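Local coordinates for protein fusolin (Unidentified entomopoxvirus, PDB 4OW5) that forms the viral spindles that enhance entomopoxvirus virulence and probably binds and oxidatively attacks chitin as a copper-dependent lytic polysaccharide monooxygenase, at residues T207-Y212 and V231-R236; I151-P156 and G201-Q206; G115-T120 and F158-D163; A9-C14 and F225-D230. All blocks are in the same frame, centred on the assembly; numbering follows the deposited sequence.

Interaction 1 (T207-Y212 and V231-R236)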
# COMPACT_ATOMS: atom_id res chain seq x y z
N THR A 207 -1.77 -4.61 -3.48
CA THR A 207 -0.82 -4.84 -2.40
C THR A 207 0.49 -5.37 -2.96
O THR A 207 0.53 -5.87 -4.09
CB THR A 207 -1.41 -5.87 -1.43
OG1 THR A 207 -1.74 -7.03 -2.18
CG2 THR A 207 -2.63 -5.36 -0.70
N GLN A 208 1.52 -5.36 -2.14
CA GLN A 208 2.80 -5.92 -2.51
C GLN A 208 2.62 -7.43 -2.69
O GLN A 208 1.91 -8.06 -1.92
CB GLN A 208 3.86 -5.58 -1.46
CG GLN A 208 5.18 -6.17 -1.81
CD GLN A 208 6.32 -5.64 -1.01
OE1 GLN A 208 6.28 -4.54 -0.45
NE2 GLN A 208 7.35 -6.43 -0.92
N PHE A 209 3.15 -7.96 -3.78
CA PHE A 209 2.98 -9.36 -4.13
C PHE A 209 4.30 -9.99 -4.53
O PHE A 209 5.34 -9.34 -4.60
CB PHE A 209 1.95 -9.48 -5.27
CG PHE A 209 2.31 -8.80 -6.56
CD1 PHE A 209 2.08 -7.45 -6.75
CD2 PHE A 209 2.87 -9.52 -7.61
CE1 PHE A 209 2.34 -6.84 -7.97
CE2 PHE A 209 3.20 -8.90 -8.80
CZ PHE A 209 2.90 -7.58 -9.00
N VAL A 210 4.24 -11.29 -4.76
CA VAL A 210 5.38 -12.11 -5.14
C VAL A 210 5.09 -12.77 -6.46
O VAL A 210 3.97 -13.24 -6.71
CB VAL A 210 5.76 -13.16 -4.01
CG1 VAL A 210 6.67 -14.28 -4.55
CG2 VAL A 210 6.38 -12.49 -2.82
N LEU A 211 6.10 -12.77 -7.33
CA LEU A 211 6.13 -13.51 -8.58
C LEU A 211 7.09 -14.66 -8.33
O LEU A 211 8.14 -14.44 -7.72
CB LEU A 211 6.56 -12.65 -9.78
CG LEU A 211 5.56 -11.54 -10.14
CD1 LEU A 211 6.09 -10.60 -11.15
CD2 LEU A 211 4.26 -12.12 -10.62
N TYR A 212 6.67 -15.88 -8.63
CA TYR A 212 7.48 -17.08 -8.45
C TYR A 212 7.83 -17.66 -9.82
O TYR A 212 6.95 -17.87 -10.63
CB TYR A 212 6.74 -18.09 -7.61
CG TYR A 212 7.59 -19.19 -7.00
CD1 TYR A 212 8.72 -18.88 -6.24
CD2 TYR A 212 7.28 -20.53 -7.18
CE1 TYR A 212 9.48 -19.88 -5.65
CE2 TYR A 212 8.00 -21.53 -6.55
CZ TYR A 212 9.12 -21.21 -5.80
OH TYR A 212 9.77 -22.20 -5.15
N VAL A 231 7.33 -7.49 -5.81
CA VAL A 231 6.80 -6.46 -6.72
C VAL A 231 5.62 -5.71 -6.09
O VAL A 231 4.80 -6.29 -5.37
CB VAL A 231 6.34 -7.11 -8.08
CG1 VAL A 231 5.94 -6.05 -9.13
CG2 VAL A 231 7.37 -8.07 -8.66
N ILE A 232 5.46 -4.44 -6.48
CA ILE A 232 4.35 -3.61 -6.09
C ILE A 232 4.01 -2.65 -7.23
O ILE A 232 4.89 -2.13 -7.89
CB ILE A 232 4.59 -2.84 -4.76
CG1 ILE A 232 3.25 -2.41 -4.15
CG2 ILE A 232 5.55 -1.65 -4.92
CD1 ILE A 232 3.37 -1.72 -2.75
N PHE A 233 2.73 -2.42 -7.44
CA PHE A 233 2.29 -1.42 -8.38
C PHE A 233 2.17 -0.09 -7.62
O PHE A 233 1.70 -0.10 -6.49
CB PHE A 233 0.95 -1.84 -9.04
CG PHE A 233 1.17 -2.95 -10.04
CD1 PHE A 233 1.87 -2.71 -11.20
CD2 PHE A 233 0.68 -4.22 -9.81
CE1 PHE A 233 2.12 -3.73 -12.10
CE2 PHE A 233 0.88 -5.24 -10.73
CZ PHE A 233 1.58 -4.97 -11.89
N ALA A 234 2.63 1.01 -8.19
CA ALA A 234 2.49 2.33 -7.58
C ALA A 234 1.35 3.06 -8.30
O ALA A 234 1.36 3.18 -9.52
CB ALA A 234 3.78 3.11 -7.64
N HIS A 235 0.34 3.48 -7.56
CA HIS A 235 -0.83 4.13 -8.17
C HIS A 235 -0.56 5.53 -8.59
O HIS A 235 0.16 6.26 -7.92
CB HIS A 235 -2.00 4.14 -7.21
CG HIS A 235 -2.53 2.79 -6.88
ND1 HIS A 235 -2.27 2.19 -5.66
CD2 HIS A 235 -3.33 1.97 -7.61
CE1 HIS A 235 -2.88 1.01 -5.71
NE2 HIS A 235 -3.53 0.85 -6.86
N ARG A 236 -1.20 5.96 -9.65
CA ARG A 236 -1.14 7.34 -10.09
C ARG A 236 -2.01 8.17 -9.10
O ARG A 236 -3.08 7.72 -8.65
CB ARG A 236 -1.62 7.50 -11.54
CG ARG A 236 -1.32 8.88 -12.10
CD ARG A 236 -1.51 8.96 -13.62
NE ARG A 236 -2.65 9.79 -14.04
CZ ARG A 236 -3.01 9.99 -15.30
NH1 ARG A 236 -2.32 9.44 -16.30
NH2 ARG A 236 -4.06 10.76 -15.58
O HOH W 1 0.52 -3.85 -6.06
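The ring of Phe209 has Val231 lying over one face: Val231 CB is 3.5 Å above the ring plane, displaced toward the rim, and 24° off the ring normal from the centroid, a CH-pi contact. At the ring's edge, near its plane, lie Thr207 O, Leu211 CD2 and a bridging water. The setting is the beta hairpin of strands 209-217 and 223-234, part of the fibronectin type III-like sandwich of the monooxygenase fold, at the end where the strands part. Phe209 and Val231 form an antiparallel hydrogen-bonded pair, the nitrogen of each bonded to the oxygen of the other; Phe209 N to Val231 O is 2.8 Å and almost straight. Placing CG of Phe209 between its own N and carbonyl carbon (chi1 62°) folds the ring back over the partner strand, where CD1 also meets Val231 O. The far end of the ring reaches Phe233, with Phe209 CE1 3.5 Å from Phe233 CE2; the planes are 29° apart but slid so far that the rings barely overlap. Val231 divides its branches, CG1 touching Phe209 CZ at 3.4 Å and CG2 touching Leu211 CD1. From the neighbouring strand 147-154, Ile153 packs on both Phe209 and Leu211. Beyond the paired residues the water replaces direct bonding, donating a hydrogen bond to Thr207 O at 2.8 Å and accepting one from Phe233 N at 3.0 Å.

Interaction 2 (I151-P156 and G201-Q206). With EDO (1,2-ethanediol), chain G.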
# COMPACT_ATOMS: atom_id res chain seq x y z
N ILE A 151 5.69 -19.41 -14.47
CA ILE A 151 5.65 -18.17 -13.69
C ILE A 151 4.33 -18.17 -12.96
O ILE A 151 3.29 -18.48 -13.55
CB ILE A 151 5.85 -16.91 -14.56
CG1 ILE A 151 7.13 -17.02 -15.43
CG2 ILE A 151 5.85 -15.63 -13.68
CD1 ILE A 151 7.35 -15.81 -16.37
N TYR A 152 4.40 -17.84 -11.67
CA TYR A 152 3.28 -17.76 -10.77
C TYR A 152 3.18 -16.41 -10.11
O TYR A 152 4.20 -15.75 -9.92
CB TYR A 152 3.37 -18.81 -9.66
CG TYR A 152 3.44 -20.23 -10.16
CD1 TYR A 152 2.31 -21.03 -10.18
CD2 TYR A 152 4.65 -20.79 -10.56
CE1 TYR A 152 2.37 -22.35 -10.62
CE2 TYR A 152 4.72 -22.11 -11.00
CZ TYR A 152 3.57 -22.88 -11.05
OH TYR A 152 3.59 -24.18 -11.46
N ILE A 153 1.98 -16.02 -9.70
CA ILE A 153 1.70 -14.80 -8.96
C ILE A 153 0.95 -15.18 -7.69
O ILE A 153 0.06 -16.06 -7.72
CB ILE A 153 0.94 -13.70 -9.77
CG1 ILE A 153 0.84 -12.41 -8.93
CG2 ILE A 153 -0.47 -14.17 -10.18
CD1 ILE A 153 0.36 -11.23 -9.69
N THR A 154 1.29 -14.54 -6.59
CA THR A 154 0.57 -14.79 -5.35
C THR A 154 -0.92 -14.36 -5.45
O THR A 154 -1.26 -13.42 -6.17
CB THR A 154 1.23 -14.13 -4.15
OG1 THR A 154 1.57 -12.79 -4.48
CG2 THR A 154 2.44 -14.91 -3.63
N VAL A 155 -1.76 -15.09 -4.74
CA VAL A 155 -3.20 -14.82 -4.64
C VAL A 155 -3.39 -13.44 -4.00
O VAL A 155 -2.54 -13.02 -3.22
CB VAL A 155 -4.00 -15.91 -3.88
CG1 VAL A 155 -3.93 -17.27 -4.60
CG2 VAL A 155 -3.56 -16.04 -2.42
N PRO A 156 -4.54 -12.76 -4.21
CA PRO A 156 -4.70 -11.43 -3.60
C PRO A 156 -4.64 -11.37 -2.07
O PRO A 156 -4.24 -10.35 -1.55
CB PRO A 156 -6.07 -10.97 -4.11
CG PRO A 156 -6.33 -11.81 -5.33
CD PRO A 156 -5.66 -13.11 -5.10
N GLY A 201 1.29 -10.69 -19.01
CA GLY A 201 0.35 -9.74 -18.46
C GLY A 201 0.25 -10.05 -16.99
O GLY A 201 -0.09 -11.17 -16.63
N ILE A 202 0.62 -9.12 -16.14
CA ILE A 202 0.58 -9.32 -14.68
C ILE A 202 -0.72 -8.79 -14.15
O ILE A 202 -0.98 -7.61 -14.32
CB ILE A 202 1.78 -8.61 -14.01
CG1 ILE A 202 3.12 -9.07 -14.64
CG2 ILE A 202 1.77 -8.84 -12.50
CD1 ILE A 202 3.42 -10.57 -14.49
N PRO A 203 -1.54 -9.62 -13.46
CA PRO A 203 -2.77 -9.09 -12.86
C PRO A 203 -2.44 -7.97 -11.89
O PRO A 203 -1.50 -8.09 -11.10
CB PRO A 203 -3.39 -10.31 -12.13
CG PRO A 203 -2.73 -11.50 -12.78
CD PRO A 203 -1.37 -11.06 -13.17
N VAL A 204 -3.16 -6.87 -11.98
CA VAL A 204 -2.90 -5.80 -11.11
C VAL A 204 -3.32 -6.28 -9.68
O VAL A 204 -4.12 -7.22 -9.49
CB VAL A 204 -3.54 -4.47 -11.59
CG1 VAL A 204 -3.29 -3.34 -10.62
CG2 VAL A 204 -2.93 -4.07 -12.92
N ARG A 205 -2.53 -5.85 -8.74
CA ARG A 205 -2.69 -6.14 -7.32
C ARG A 205 -2.71 -4.79 -6.66
O ARG A 205 -2.00 -3.88 -7.11
CB ARG A 205 -1.52 -7.00 -6.82
CG ARG A 205 -1.56 -8.45 -7.29
CD ARG A 205 -2.40 -9.30 -6.40
NE ARG A 205 -2.44 -10.71 -6.82
CZ ARG A 205 -3.23 -11.19 -7.77
NH1 ARG A 205 -4.05 -10.40 -8.45
NH2 ARG A 205 -3.20 -12.49 -8.05
N GLN A 206 -3.46 -4.67 -5.57
CA GLN A 206 -3.50 -3.45 -4.78
C GLN A 206 -2.53 -3.53 -3.61
O GLN A 206 -2.47 -2.61 -2.83
CB GLN A 206 -4.94 -3.22 -4.28
CG GLN A 206 -5.99 -3.27 -5.41
CD GLN A 206 -5.66 -2.35 -6.58
OE1 GLN A 206 -5.26 -1.20 -6.39
NE2 GLN A 206 -5.87 -2.80 -7.81
C1 EDO G . -6.33 -12.91 -9.58
O1 EDO G . -5.07 -13.08 -10.21
C2 EDO G . -7.02 -11.65 -10.14
O2 EDO G . -7.65 -10.95 -9.07
O HOH W 2 -0.78 -11.25 -4.05
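Arg205 grips the carbonyl of Thr154 side-on with two nitrogens, NH2 at 2.9 Å and NE at 3.0 Å from Thr154 O. This bridges the two sheets of the fibronectin type III-like sandwich, since strand 147-154 belongs to one and strand 194-203 to the other. The oxygen lies within 1° of the guanidinium plane and accepts two hydrogen bonds, its donors reaching it from opposite faces of the carbonyl plane. The guanidinium is sandwiched: Pro156 CG stands 4.0 Å above its centre on one face, while Ile153 CD1 lies over the opposite face toward the rim. A bend in the arginine chain at CB-CG (chi2 -85°) turns it toward strand 147-154. The packing on both faces and the paired hydrogen bonds together probably limit rotation of the group. Next outward, Ile153 CD1 meets Pro203 CD at 3.9 Å and also touches Ile202 CG2, packing between the sheets on its face of the arginine; Phe209 packs against both isoleucines. Around the polar end, a water close to Thr154 OG1 and Val155 O makes a weak bond with Arg205 NE, and Thr154 OG1 is itself held by Val210 N. Arg205 NH1 makes a weak bond to Val204 O. Also at the guanidinium edge is a 1,2-ethanediol, probably from the crystallisation liquor: Arg205 NH2 donates to its O1 at 2.9 Å, nearly straight at 165°.

Interaction 3 (G115-T120 and F158-D163)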
# COMPACT_ATOMS: atom_id res chain seq x y z
N GLY A 115 8.35 -10.38 6.13
CA GLY A 115 8.67 -9.01 6.46
C GLY A 115 8.63 -8.08 5.27
O GLY A 115 8.09 -8.43 4.21
N SER A 116 9.26 -6.89 5.45
CA SER A 116 9.21 -5.77 4.51
C SER A 116 10.21 -5.92 3.36
O SER A 116 11.04 -5.03 3.14
CB SER A 116 9.45 -4.46 5.25
OG SER A 116 10.63 -4.50 6.03
N TRP A 117 10.12 -7.03 2.59
CA TRP A 117 11.03 -7.27 1.47
C TRP A 117 10.94 -6.13 0.48
O TRP A 117 9.84 -5.66 0.24
CB TRP A 117 10.72 -8.60 0.77
CG TRP A 117 11.11 -9.79 1.59
CD1 TRP A 117 10.31 -10.55 2.40
CD2 TRP A 117 12.43 -10.30 1.75
NE1 TRP A 117 11.04 -11.58 2.94
CE2 TRP A 117 12.36 -11.39 2.64
CE3 TRP A 117 13.68 -9.95 1.21
CZ2 TRP A 117 13.47 -12.14 2.99
CZ3 TRP A 117 14.79 -10.70 1.56
CH2 TRP A 117 14.68 -11.78 2.43
N THR A 118 12.09 -5.64 -0.04
CA THR A 118 12.09 -4.49 -0.94
C THR A 118 11.58 -4.94 -2.30
O THR A 118 12.19 -5.82 -2.91
CB THR A 118 13.47 -3.85 -1.06
OG1 THR A 118 13.89 -3.45 0.23
CG2 THR A 118 13.48 -2.63 -2.02
N PRO A 119 10.51 -4.31 -2.81
CA PRO A 119 10.00 -4.72 -4.12
C PRO A 119 10.49 -3.88 -5.25
O PRO A 119 10.90 -2.74 -5.07
CB PRO A 119 8.50 -4.51 -3.95
CG PRO A 119 8.44 -3.21 -3.13
CD PRO A 119 9.63 -3.30 -2.19
N THR A 120 10.33 -4.41 -6.45
CA THR A 120 10.41 -3.66 -7.68
C THR A 120 9.12 -2.84 -7.73
O THR A 120 8.04 -3.43 -7.63
CB THR A 120 10.52 -4.60 -8.89
OG1 THR A 120 11.81 -5.23 -8.88
CG2 THR A 120 10.26 -3.85 -10.23
N PHE A 158 -2.44 -12.77 -0.15
CA PHE A 158 -1.07 -12.93 0.32
C PHE A 158 -0.58 -11.64 0.97
O PHE A 158 -0.71 -10.55 0.41
CB PHE A 158 -0.15 -13.33 -0.85
CG PHE A 158 1.33 -13.36 -0.53
CD1 PHE A 158 1.88 -14.42 0.17
CD2 PHE A 158 2.15 -12.29 -0.86
CE1 PHE A 158 3.23 -14.42 0.53
CE2 PHE A 158 3.50 -12.30 -0.53
CZ PHE A 158 4.03 -13.36 0.17
N ASN A 159 0.06 -11.79 2.12
CA ASN A 159 0.60 -10.67 2.88
C ASN A 159 2.09 -10.94 3.11
O ASN A 159 2.44 -11.78 3.92
CB ASN A 159 -0.20 -10.53 4.18
CG ASN A 159 0.22 -9.40 5.06
OD1 ASN A 159 1.36 -8.93 5.01
ND2 ASN A 159 -0.61 -9.05 6.01
N VAL A 160 2.96 -10.22 2.38
CA VAL A 160 4.41 -10.43 2.44
C VAL A 160 4.95 -10.20 3.85
O VAL A 160 5.92 -10.86 4.25
CB VAL A 160 5.16 -9.54 1.40
CG1 VAL A 160 5.18 -8.08 1.82
CG2 VAL A 160 6.57 -10.06 1.16
N TYR A 161 4.32 -9.29 4.62
CA TYR A 161 4.78 -8.95 5.96
C TYR A 161 4.66 -10.10 6.95
O TYR A 161 5.37 -10.08 7.95
CB TYR A 161 4.01 -7.73 6.51
CG TYR A 161 4.20 -6.48 5.70
CD1 TYR A 161 5.33 -5.69 5.87
CD2 TYR A 161 3.26 -6.09 4.75
CE1 TYR A 161 5.54 -4.56 5.08
CE2 TYR A 161 3.48 -5.00 3.93
CZ TYR A 161 4.64 -4.24 4.08
OH TYR A 161 4.83 -3.09 3.36
N THR A 162 3.72 -11.02 6.73
CA THR A 162 3.47 -12.09 7.71
C THR A 162 3.49 -13.51 7.17
O THR A 162 3.53 -14.44 7.99
CB THR A 162 2.09 -11.83 8.35
OG1 THR A 162 1.07 -12.01 7.36
CG2 THR A 162 1.97 -10.45 8.94
N ASP A 163 3.43 -13.73 5.86
CA ASP A 163 3.27 -15.07 5.32
C ASP A 163 4.49 -15.64 4.65
O ASP A 163 5.16 -14.92 3.92
CB ASP A 163 2.21 -15.07 4.23
CG ASP A 163 0.85 -14.55 4.60
OD1 ASP A 163 0.47 -14.66 5.81
OD2 ASP A 163 0.08 -14.23 3.67
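One backbone hydrogen bond joins the two loops: Gly115 N donates to Val160 O at 3.1 Å with an angle of 158°. Gly115 and Tyr161 bring their CA atoms within 3.9 Å, and the backbone angles of Gly115 would jam a CB against the preceding carbonyl oxygen. The apolar contacts flank this bond. With Val160 CG1 between N and the carbonyl carbon (chi1 73°), CG2 is anti to the backbone N and meets the edge of the Trp117 indole, 4.0 Å from CD1; both Val160 branches lie 3.8 Å from Gly115 O. Tyr161 lays CE1 alongside Ser116, 3.9 Å from both CA and CB. Internal polar bonds hold the second loop in shape: Asn159 N donates to Asp163 OD2 at 2.9 Å, meeting it from above the carboxylate plane, and Asn159 O accepts from both Thr162 N and Asp163 N. Ser116 sits at the centre of an inverse gamma turn in the other loop. Further partners lie on the second subunit, where Gly238 N bonds Ser116 OG and His235 stacks on Tyr161; within the chain, Val113 O accepts from Trp117 NE1. The single cross-loop bond and its apolar flanks thus bring Ser116 and Tyr161 together on a surface that meets the second subunit.

Interaction 4 (A9-C14 and F225-D230). With EDO (1,2-ethanediol), chain F; EDO (1,2-ethanediol), chain H.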
# COMPACT_ATOMS: atom_id res chain seq x y z
N ALA A 9 15.19 -10.93 -8.75
CA ALA A 9 14.85 -11.96 -7.78
C ALA A 9 15.30 -11.50 -6.38
O ALA A 9 16.29 -10.78 -6.24
CB ALA A 9 15.53 -13.27 -8.13
N ARG A 10 14.59 -11.95 -5.35
CA ARG A 10 14.86 -11.59 -3.95
C ARG A 10 16.32 -11.85 -3.56
O ARG A 10 16.98 -10.97 -2.99
CB ARG A 10 13.94 -12.38 -3.02
CG ARG A 10 14.02 -11.97 -1.59
CD ARG A 10 13.09 -12.83 -0.77
NE ARG A 10 11.69 -12.43 -0.96
CZ ARG A 10 10.68 -12.97 -0.30
NH1 ARG A 10 10.90 -13.93 0.60
NH2 ARG A 10 9.44 -12.55 -0.51
N GLN A 11 16.79 -13.07 -3.80
CA GLN A 11 18.14 -13.44 -3.42
C GLN A 11 19.19 -12.73 -4.28
O GLN A 11 20.30 -12.50 -3.81
CB GLN A 11 18.35 -14.96 -3.44
CG GLN A 11 18.67 -15.61 -4.78
CD GLN A 11 17.59 -15.50 -5.82
OE1 GLN A 11 16.43 -15.31 -5.53
NE2 GLN A 11 17.96 -15.71 -7.04
N ARG A 12 18.86 -12.45 -5.53
CA ARG A 12 19.74 -11.70 -6.42
C ARG A 12 19.92 -10.26 -5.93
O ARG A 12 21.04 -9.75 -5.91
CB ARG A 12 19.19 -11.69 -7.87
CG ARG A 12 20.04 -10.89 -8.86
CD ARG A 12 21.49 -11.30 -8.88
NE ARG A 12 22.26 -10.46 -9.79
CZ ARG A 12 23.58 -10.49 -9.91
NH1 ARG A 12 24.31 -11.36 -9.21
NH2 ARG A 12 24.19 -9.65 -10.74
N ARG A 13 18.84 -9.61 -5.50
CA ARG A 13 18.95 -8.26 -4.92
C ARG A 13 19.86 -8.27 -3.68
O ARG A 13 20.71 -7.39 -3.53
CB ARG A 13 17.58 -7.69 -4.55
CG ARG A 13 17.64 -6.30 -3.93
CD ARG A 13 16.28 -5.79 -3.53
NE ARG A 13 15.58 -5.21 -4.67
CZ ARG A 13 15.55 -3.92 -5.00
NH1 ARG A 13 16.23 -3.03 -4.29
NH2 ARG A 13 14.85 -3.52 -6.06
N CYS A 14 19.69 -9.26 -2.80
CA CYS A 14 20.52 -9.35 -1.60
C CYS A 14 21.98 -9.55 -1.97
O CYS A 14 22.83 -8.90 -1.40
CB CYS A 14 20.02 -10.45 -0.66
SG CYS A 14 18.38 -10.11 0.05
N PHE A 225 15.38 -24.44 -11.18
CA PHE A 225 15.72 -23.23 -10.46
C PHE A 225 14.40 -22.51 -10.09
O PHE A 225 13.49 -22.37 -10.92
CB PHE A 225 16.64 -22.33 -11.27
CG PHE A 225 17.90 -23.04 -11.65
CD1 PHE A 225 17.93 -23.89 -12.74
CD2 PHE A 225 19.05 -22.92 -10.89
CE1 PHE A 225 19.08 -24.63 -13.04
CE2 PHE A 225 20.16 -23.70 -11.14
CZ PHE A 225 20.17 -24.57 -12.21
N TYR A 226 14.29 -22.13 -8.84
CA TYR A 226 13.11 -21.50 -8.27
C TYR A 226 13.48 -20.17 -7.62
O TYR A 226 14.32 -20.15 -6.72
CB TYR A 226 12.46 -22.43 -7.25
CG TYR A 226 12.08 -23.79 -7.80
CD1 TYR A 226 10.76 -24.10 -8.11
CD2 TYR A 226 13.03 -24.79 -7.98
CE1 TYR A 226 10.40 -25.36 -8.59
CE2 TYR A 226 12.69 -26.05 -8.46
CZ TYR A 226 11.37 -26.33 -8.79
OH TYR A 226 11.07 -27.53 -9.37
N ASN A 227 12.86 -19.08 -8.05
CA ASN A 227 13.14 -17.75 -7.48
C ASN A 227 11.87 -16.96 -7.19
O ASN A 227 10.98 -16.90 -8.05
CB ASN A 227 13.95 -16.89 -8.45
CG ASN A 227 15.39 -17.21 -8.73
OD1 ASN A 227 16.03 -16.41 -9.38
ND2 ASN A 227 15.99 -18.25 -8.20
N CYS A 228 11.86 -16.27 -6.04
CA CYS A 228 10.85 -15.30 -5.65
C CYS A 228 11.28 -13.93 -6.08
O CYS A 228 12.45 -13.59 -5.91
CB CYS A 228 10.62 -15.34 -4.13
SG CYS A 228 9.87 -16.86 -3.55
N ALA A 229 10.36 -13.13 -6.59
CA ALA A 229 10.59 -11.73 -6.93
C ALA A 229 9.48 -10.90 -6.27
O ALA A 229 8.30 -11.20 -6.46
CB ALA A 229 10.60 -11.52 -8.41
N ASP A 230 9.86 -9.89 -5.51
CA ASP A 230 8.94 -8.99 -4.81
C ASP A 230 8.59 -7.80 -5.71
O ASP A 230 9.47 -7.18 -6.31
CB ASP A 230 9.56 -8.51 -3.50
CG ASP A 230 9.94 -9.67 -2.60
OD1 ASP A 230 9.01 -10.38 -2.11
OD2 ASP A 230 11.17 -9.89 -2.38
C1 EDO F . 22.47 -6.15 -11.77
O1 EDO F . 23.19 -7.20 -12.41
C2 EDO F . 21.44 -6.75 -10.76
O2 EDO F . 21.06 -8.07 -11.15
C1 EDO H . 8.62 -16.46 1.50
O1 EDO H . 8.19 -17.66 2.04
C2 EDO H . 8.54 -15.30 2.50
O2 EDO H . 8.35 -14.16 1.70
O HOH W 3 14.08 -16.56 -4.28
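Arg10 runs from helix 10-17 to Asp230 on strand 223-234 within the monooxygenase domain, and its CB lies 3.5 Å from Cys228 O. That same oxygen accepts from Arg10 N at 2.8 Å (178°), so backbone as well as side chain fastens the first helical turn to the strand. CG and CD pass along Asp230 OD2, and a turn at CG-CD (chi3 -75°) brings the guanidinium level with the carboxylate. NE then meets OD2 of Asp230 at 3.0 Å and NH2 meets OD1 of Asp230 at 2.7 Å, each on the syn lone pair, the planes 11° apart: a side-on, bidentate salt bridge. Cys228 CB lies over one guanidinium face, and Trp117 makes a cation-pi contact. At the tip, NH1 and NH2 share O2 of a 1,2-ethanediol, and NH1 also bonds Met111 O. Gln11 NE2 donates to Asn227 OD1 at 3.1 Å from above the Asn227 carbonyl plane and bonds Asp66 O; Asn227 OD1 also accepts from Ile4 N. A water joins Gln11 OE1 to Cys228 N. Disulfides link Cys228 to Cys93 and Cys14 to Cys34. Burial of this charge pair probably stabilises both ionised forms, and the pair ties helix 10-17 to strand 223-234 of the mixed sheet.

How the interactions relate
From the N terminus, interaction 4 opens first, at 9-14, and closes at 225-230, tying helix 10-17 to strand 223-234. Interaction 3 (115-120 with 158-163) is nested inside it and joins the loops before strands 120-123 and 170-176. Interaction 2 (151-156 with 201-206) is nested there too; it crosses interaction 3, because 151-156 lies between 115-120 and 158-163 while 201-206 lies beyond, and it connects the two sheets. Interaction 1 opens at 207-212, just after interaction 2 closes, and ends at 231-236, crossing interaction 4 along the shared strand 223-234. Interactions 1 and 3 both reach the second subunit, and backbone bonds from Thr120 to Asp230 and Ile232 connect interaction 3 to interactions 4 and 1.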